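Local coordinates for protein sniffer CG10964-PA (PDB 1SNY) that probably reduces carbonyl compounds with NADPH as a short-chain dehydrogenase/reductase and binds NADP in a Rossmann fold, at residues Thr27-Gly32 with Leu51-Arg56; Arg165-Asn170 with Arg211-Ser216. All blocks are in the same frame, centred on the assembly; numbering follows the deposited sequence. Where two conformers were deposited one is given.

Interaction 1. Residues Thr27-Gly32 with Leu51-Arg56; sequences TGCNRG and LFTTCR. With NAP (NADP nicotinamide-adenine-dinucleotide phosphate), chain B.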
loop_
_atom_site.group_PDB
_atom_site.type_symbol
_atom_site.label_atom_id
_atom_site.label_comp_id
_atom_site.label_asym_id
_atom_site.label_seq_id
_atom_site.Cartn_x
_atom_site.Cartn_y
_atom_site.Cartn_z
ATOM N N THR A 27 19.994 2.675 4.674
ATOM C CA THR A 27 20.010 1.462 3.852
ATOM C C THR A 27 20.216 1.786 2.371
ATOM O O THR A 27 19.743 2.813 1.891
ATOM C CB THR A 27 18.700 0.661 4.024
ATOM O OG1 THR A 27 17.577 1.482 3.669
ATOM C CG2 THR A 27 18.555 0.199 5.467
ATOM N N GLY A 28 20.935 0.911 1.662
ATOM C CA GLY A 28 21.223 1.110 0.242
ATOM C C GLY A 28 22.102 2.320 -0.058
ATOM O O GLY A 28 21.628 3.302 -0.640
ATOM N N CYS A 29 23.386 2.261 0.305
ATOM C CA CYS A 29 24.282 3.403 0.095
ATOM C C CYS A 29 25.379 3.277 -0.968
ATOM O O CYS A 29 26.186 4.197 -1.141
ATOM C CB CYS A 29 24.934 3.792 1.423
ATOM S SG CYS A 29 23.756 4.222 2.718
ATOM N N ASN A 30 25.424 2.155 -1.676
ATOM C CA ASN A 30 26.440 1.983 -2.709
ATOM C C ASN A 30 26.055 2.742 -3.976
ATOM O O ASN A 30 26.920 3.104 -4.778
ATOM C CB ASN A 30 26.618 0.505 -3.044
ATOM C CG ASN A 30 25.345 -0.130 -3.549
ATOM O OD1 ASN A 30 24.346 -0.194 -2.834
ATOM N ND2 ASN A 30 25.371 -0.602 -4.790
ATOM N N ARG A 31 24.758 2.993 -4.145
ATOM C CA ARG A 31 24.258 3.692 -5.326
ATOM C C ARG A 31 23.444 4.944 -5.015
ATOM O O ARG A 31 23.302 5.347 -3.863
ATOM C CB ARG A 31 23.381 2.749 -6.151
ATOM C CG ARG A 31 24.095 1.538 -6.702
ATOM C CD ARG A 31 23.095 0.506 -7.190
ATOM N NE ARG A 31 22.162 1.043 -8.172
ATOM C CZ ARG A 31 21.182 0.338 -8.730
ATOM N NH1 ARG A 31 21.007 -0.934 -8.400
ATOM N NH2 ARG A 31 20.381 0.906 -9.620
ATOM N N GLY A 32 22.911 5.536 -6.079
ATOM C CA GLY A 32 22.079 6.726 -5.998
ATOM C C GLY A 32 22.012 7.562 -4.732
ATOM O O GLY A 32 23.031 7.914 -4.142
ATOM N N LEU A 51 28.084 6.651 11.302
ATOM C CA LEU A 51 27.288 6.631 10.088
ATOM C C LEU A 51 27.250 5.192 9.583
ATOM O O LEU A 51 28.168 4.758 8.891
ATOM C CB LEU A 51 27.931 7.539 9.036
ATOM C CG LEU A 51 27.073 8.177 7.939
ATOM C CD1 LEU A 51 27.957 9.063 7.077
ATOM C CD2 LEU A 51 26.395 7.113 7.090
ATOM N N PHE A 52 26.206 4.450 9.951
ATOM C CA PHE A 52 26.071 3.063 9.501
ATOM C C PHE A 52 25.456 3.025 8.111
ATOM O O PHE A 52 24.435 3.672 7.843
ATOM C CB PHE A 52 25.205 2.243 10.462
ATOM C CG PHE A 52 25.742 2.190 11.859
ATOM C CD1 PHE A 52 25.508 3.235 12.744
ATOM C CD2 PHE A 52 26.513 1.107 12.282
ATOM C CE1 PHE A 52 26.033 3.206 14.031
ATOM C CE2 PHE A 52 27.041 1.071 13.569
ATOM C CZ PHE A 52 26.802 2.120 14.443
ATOM N N THR A 53 26.085 2.256 7.231
ATOM C CA THR A 53 25.637 2.139 5.854
ATOM C C THR A 53 25.550 0.682 5.445
ATOM O O THR A 53 26.491 -0.084 5.657
ATOM C CB THR A 53 26.619 2.831 4.899
ATOM O OG1 THR A 53 27.896 2.188 4.992
ATOM C CG2 THR A 53 26.779 4.288 5.261
ATOM N N THR A 54 24.426 0.299 4.853
ATOM C CA THR A 54 24.250 -1.073 4.405
ATOM C C THR A 54 24.436 -1.136 2.896
ATOM O O THR A 54 24.312 -0.130 2.192
ATOM C CB THR A 54 22.839 -1.610 4.707
ATOM O OG1 THR A 54 21.889 -0.942 3.866
ATOM C CG2 THR A 54 22.474 -1.378 6.160
ATOM N N CYS A 55 24.743 -2.329 2.411
ATOM C CA CYS A 55 24.915 -2.581 0.989
ATOM C C CYS A 55 24.977 -4.093 0.881
ATOM O O CYS A 55 25.392 -4.762 1.825
ATOM C CB CYS A 55 26.191 -1.921 0.443
ATOM S SG CYS A 55 27.764 -2.580 1.038
ATOM N N ARG A 56 24.544 -4.634 -0.251
ATOM C CA ARG A 56 24.522 -6.079 -0.427
ATOM C C ARG A 56 25.849 -6.723 -0.805
ATOM O O ARG A 56 26.088 -7.888 -0.487
ATOM C CB ARG A 56 23.445 -6.453 -1.448
ATOM C CG ARG A 56 22.038 -6.129 -0.965
ATOM C CD ARG A 56 20.969 -6.779 -1.825
ATOM N NE ARG A 56 20.818 -6.128 -3.121
ATOM C CZ ARG A 56 19.915 -6.487 -4.028
ATOM N NH1 ARG A 56 19.087 -7.492 -3.775
ATOM N NH2 ARG A 56 19.829 -5.835 -5.179
HETATM P PA NAP B . 18.771 3.102 -7.026
HETATM O O1A NAP B . 18.249 2.018 -7.760
HETATM O O2A NAP B . 19.900 4.005 -7.474
HETATM O O5B NAP B . 19.213 2.603 -5.573
HETATM C C5B NAP B . 18.370 1.666 -4.852
HETATM C C4B NAP B . 19.296 1.291 -3.652
HETATM O O4B NAP B . 18.518 0.321 -2.808
HETATM C C3B NAP B . 20.583 0.490 -4.029
HETATM O O3B NAP B . 21.608 0.899 -3.110
HETATM C C2B NAP B . 20.143 -0.950 -3.868
HETATM O O2B NAP B . 21.172 -1.916 -3.707
HETATM C C1B NAP B . 19.230 -0.878 -2.623
HETATM N N9A NAP B . 18.400 -2.070 -2.575
HETATM C C8A NAP B . 17.412 -2.551 -3.410
HETATM N N7A NAP B . 16.890 -3.708 -3.020
HETATM C C5A NAP B . 17.587 -3.995 -1.857
HETATM C C6A NAP B . 17.484 -5.096 -0.987
HETATM N N6A NAP B . 16.649 -6.160 -1.104
HETATM N N1A NAP B . 18.338 -5.105 0.132
HETATM C C2A NAP B . 19.249 -4.060 0.362
HETATM N N3A NAP B . 19.372 -2.967 -0.483
HETATM C C4A NAP B . 18.520 -2.980 -1.577
HETATM O O3 NAP B . 17.592 4.095 -6.680
HETATM P PN NAP B . 17.530 5.484 -5.938
HETATM O O1N NAP B . 17.065 6.536 -6.857
HETATM O O2N NAP B . 18.865 5.686 -5.311
HETATM O O5D NAP B . 16.381 5.238 -4.877
HETATM C C5D NAP B . 16.584 5.614 -3.471
HETATM C C4D NAP B . 15.223 5.688 -2.803
HETATM O O4D NAP B . 14.524 6.879 -3.248
HETATM C C3D NAP B . 14.246 4.507 -3.110
HETATM O O3D NAP B . 13.525 4.114 -1.918
HETATM C C2D NAP B . 13.357 5.086 -4.200
HETATM O O2D NAP B . 12.117 4.425 -4.326
HETATM C C1D NAP B . 13.208 6.495 -3.769
HETATM N N1N NAP B . 12.942 7.505 -4.817
HETATM C C2N NAP B . 13.813 7.810 -5.912
HETATM C C3N NAP B . 13.396 8.802 -6.814
HETATM C C7N NAP B . 14.291 9.170 -8.005
HETATM O O7N NAP B . 13.872 10.039 -8.747
HETATM N N7N NAP B . 15.438 8.577 -8.200
HETATM C C4N NAP B . 12.118 9.505 -6.645
HETATM C C5N NAP B . 11.301 9.159 -5.541
HETATM C C6N NAP B . 11.697 8.159 -4.616
HETATM P P2B NAP B . 21.854 -2.722 -4.965
HETATM O O1X NAP B . 22.874 -1.753 -5.572
HETATM O O2X NAP B . 22.473 -3.881 -4.257
HETATM O O3X NAP B . 20.742 -3.058 -5.948
HETATM O O HOH W 1 23.697 -2.572 -2.124
#
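With chi1 at 70°, Thr-54 holds OG1 between its own backbone N and carbonyl carbon, and from there the hydroxyl oxygen accepts a 3.0 Å hydrogen bond from Gly-28 N. Asn-30 adopts a similar first torsion (60°), which brings OD1 to 4.1 Å from Cys-55 CB and turns its amide toward the coenzyme. Thr-54 also takes the next amide of the loop, Cys-29 N to Thr-54 O at 3.2 Å. Beside these bonds, Cys-29 SG lies against Thr-53 CB (3.9 Å), and Val-38 of helix 32-42 packs on both residues. This is the dinucleotide-binding corner of the Rossmann fold: the glycine-rich loop between the first strand and helix 32-42, braced on the second strand. Gly-28, at positive phi and without a side chain, lets its CA come within 3.4 Å of ribose O3B of NADP. That hydroxyl in turn donates to Asn-30 OD1. Arg-56 grips the phosphate on the same ribose through NE to O2X at 3.0 Å and NH2 to O3X at 3.0 Å, while one face of the guanidinium lies against the adenine, C5A 4.0 Å above its plane. Arg-31 NH1 adds a weak bond to O3X, its NH2 being salt-bridged to Asp-225. A water joins Asn-30 OD1, Arg-56 N and phosphate O2X.

Interaction 2. Residues Arg165-Asn170 with Arg211-Ser216; sequences RAAIIN and RIMCVS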
loop_
_atom_site.group_PDB
_atom_site.type_symbol
_atom_site.label_atom_id
_atom_site.label_comp_id
_atom_site.label_asym_id
_atom_site.label_seq_id
_atom_site.Cartn_x
_atom_site.Cartn_y
_atom_site.Cartn_z
ATOM N N ARG A 165 17.164 13.937 18.067
ATOM C CA ARG A 165 16.685 13.071 19.139
ATOM C C ARG A 165 16.528 11.644 18.614
ATOM O O ARG A 165 17.394 10.798 18.839
ATOM C CB ARG A 165 15.349 13.603 19.681
ATOM C CG ARG A 165 14.839 12.898 20.922
ATOM C CD ARG A 165 13.720 13.692 21.603
ATOM N NE ARG A 165 13.149 12.948 22.721
ATOM C CZ ARG A 165 12.199 13.409 23.526
ATOM N NH1 ARG A 165 11.708 14.628 23.344
ATOM N NH2 ARG A 165 11.730 12.643 24.504
ATOM N N ALA A 166 15.427 11.384 17.912
ATOM C CA ALA A 166 15.172 10.068 17.333
ATOM C C ALA A 166 14.169 10.211 16.194
ATOM O O ALA A 166 13.179 10.942 16.314
ATOM C CB ALA A 166 14.637 9.122 18.392
ATOM N N ALA A 167 14.416 9.508 15.093
ATOM C CA ALA A 167 13.516 9.604 13.955
ATOM C C ALA A 167 13.687 8.508 12.926
ATOM O O ALA A 167 14.773 7.955 12.756
ATOM C CB ALA A 167 13.701 10.963 13.271
ATOM N N ILE A 168 12.593 8.212 12.232
ATOM C CA ILE A 168 12.601 7.233 11.161
ATOM C C ILE A 168 12.205 8.011 9.917
ATOM O O ILE A 168 11.119 8.592 9.871
ATOM C CB ILE A 168 11.554 6.123 11.368
ATOM C CG1 ILE A 168 11.889 5.316 12.620
ATOM C CG2 ILE A 168 11.488 5.240 10.124
ATOM C CD1 ILE A 168 10.757 4.399 13.076
ATOM N N ILE A 169 13.082 8.043 8.923
ATOM C CA ILE A 169 12.762 8.745 7.691
ATOM C C ILE A 169 12.570 7.687 6.619
ATOM O O ILE A 169 13.501 6.947 6.288
ATOM C CB ILE A 169 13.894 9.680 7.225
ATOM C CG1 ILE A 169 14.350 10.593 8.370
ATOM C CG2 ILE A 169 13.395 10.521 6.035
ATOM C CD1 ILE A 169 13.332 11.617 8.797
ATOM N N ASN A 170 11.356 7.595 6.091
ATOM C CA ASN A 170 11.081 6.621 5.045
ATOM C C ASN A 170 11.139 7.288 3.690
ATOM O O ASN A 170 10.345 8.183 3.395
ATOM C CB ASN A 170 9.700 5.993 5.221
ATOM C CG ASN A 170 9.618 5.111 6.449
ATOM O OD1 ASN A 170 10.539 4.343 6.733
ATOM N ND2 ASN A 170 8.517 5.214 7.180
ATOM N N ARG A 211 8.307 9.917 21.667
ATOM C CA ARG A 211 8.646 11.084 20.862
ATOM C C ARG A 211 9.626 10.790 19.728
ATOM O O ARG A 211 10.576 11.543 19.511
ATOM C CB ARG A 211 9.209 12.194 21.757
ATOM C CG ARG A 211 8.216 12.735 22.775
ATOM C CD ARG A 211 7.052 13.420 22.084
ATOM N NE ARG A 211 6.193 14.140 23.023
ATOM C CZ ARG A 211 5.302 13.569 23.828
ATOM N NH1 ARG A 211 5.131 12.254 23.826
ATOM N NH2 ARG A 211 4.570 14.326 24.633
ATOM N N ILE A 212 9.392 9.690 19.010
ATOM C CA ILE A 212 10.226 9.313 17.878
ATOM C C ILE A 212 9.498 9.798 16.633
ATOM O O ILE A 212 8.367 9.399 16.373
ATOM C CB ILE A 212 10.419 7.775 17.786
ATOM C CG1 ILE A 212 11.157 7.271 19.025
ATOM C CG2 ILE A 212 11.197 7.423 16.510
ATOM C CD1 ILE A 212 11.265 5.739 19.105
HETATM N N MSE A 213 10.151 10.665 15.875
HETATM C CA MSE A 213 9.566 11.241 14.670
HETATM C C MSE A 213 9.603 10.292 13.471
HETATM O O MSE A 213 10.587 9.584 13.263
HETATM C CB MSE A 213 10.311 12.540 14.329
HETATM C CG MSE A 213 9.747 13.330 13.158
HETATM SE SE MSE A 213 10.722 14.981 12.869
HETATM C CE MSE A 213 12.090 14.311 11.685
ATOM N N CYS A 214 8.518 10.255 12.702
ATOM C CA CYS A 214 8.484 9.428 11.502
ATOM C C CYS A 214 7.871 10.228 10.375
ATOM O O CYS A 214 6.783 10.800 10.517
ATOM C CB CYS A 214 7.684 8.138 11.703
ATOM S SG CYS A 214 7.825 7.031 10.255
ATOM N N VAL A 215 8.577 10.289 9.255
ATOM C CA VAL A 215 8.084 11.036 8.118
ATOM C C VAL A 215 8.443 10.337 6.828
ATOM O O VAL A 215 9.455 9.634 6.752
ATOM C CB VAL A 215 8.707 12.461 8.050
ATOM C CG1 VAL A 215 8.502 13.203 9.373
ATOM C CG2 VAL A 215 10.187 12.355 7.720
ATOM N N SER A 216 7.596 10.516 5.821
ATOM C CA SER A 216 7.867 9.975 4.502
ATOM C C SER A 216 8.431 11.162 3.742
ATOM O O SER A 216 7.943 12.287 3.886
ATOM C CB SER A 216 6.588 9.507 3.811
ATOM O OG SER A 216 6.156 8.265 4.331
HETATM O O HOH W 2 12.544 13.052 17.744
#
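Ala-166 O receives the first of four backbone hydrogen bonds, from Met-213 N (a selenomethionine here) at 3.1 Å. The ladder then alternates in parallel fashion: Ile-168 N gives a short 2.6 Å bond to Met-213 O, Ile-168 O accepts Val-215 N at 3.1 Å, and Asn-170 N reaches Val-215 O at 2.9 Å. CA-H...O contacts fill in between, among them Ser-216 CA to Asn-170 O. Apolar packing puts Ala-167, Ile-169, Met-213 and Val-215 on one face of the sheet. The side chains of Ile-169 and Val-215 run side by side, and CD1 presses on CG2 at 3.4 Å, tighter than usual van der Waals contact; chi1 of -54° puts that methyl of Val-215 between its backbone N and carbonyl carbon. On the other face Ile-168 CB meets Cys-214 SG at 4.0 Å. Helix 187-207 runs between these neighbouring strands as the beta-alpha-beta crossover of the Rossmann fold and packs on Ile-168, Ile-212 and Asn-170. Just before the strands, Arg-211 CB lies over the centre of the Arg-165 guanidinium, 3.7 Å from CZ, while its own guanidinium turns back to Tyr-208; Arg-165 NE is bonded to Ala-153 O. Four bonds thus join strand to strand, Cys-214 N is taken by Asn-254 OD1 from outside the sheet, and the buried Asn-170 amide is satisfied by Asn-108 and Thr-200, side chains of an adjoining strand and helix.

Interactions 1 and 2 belong to one parallel sheet, on opposite sides of the chain's centre, with strands 23-26 and 105-108 lying between strands 50-55 and 167-171. Their centres are 19 Å apart and their nearest atoms about 7 Å, so they do not touch. Thr-27 OG1, at the start of interaction 1, is bonded to Asn-109 N just beyond strand 105-108, the strand that also pairs with 165-170. The coenzyme is held directly by interaction 1, at its adenosine end. Interaction 2 stands back from it: the Asn-170 side chain is about 8 Å from NADP and about 7 Å from that of Lys-193, which binds the coenzyme.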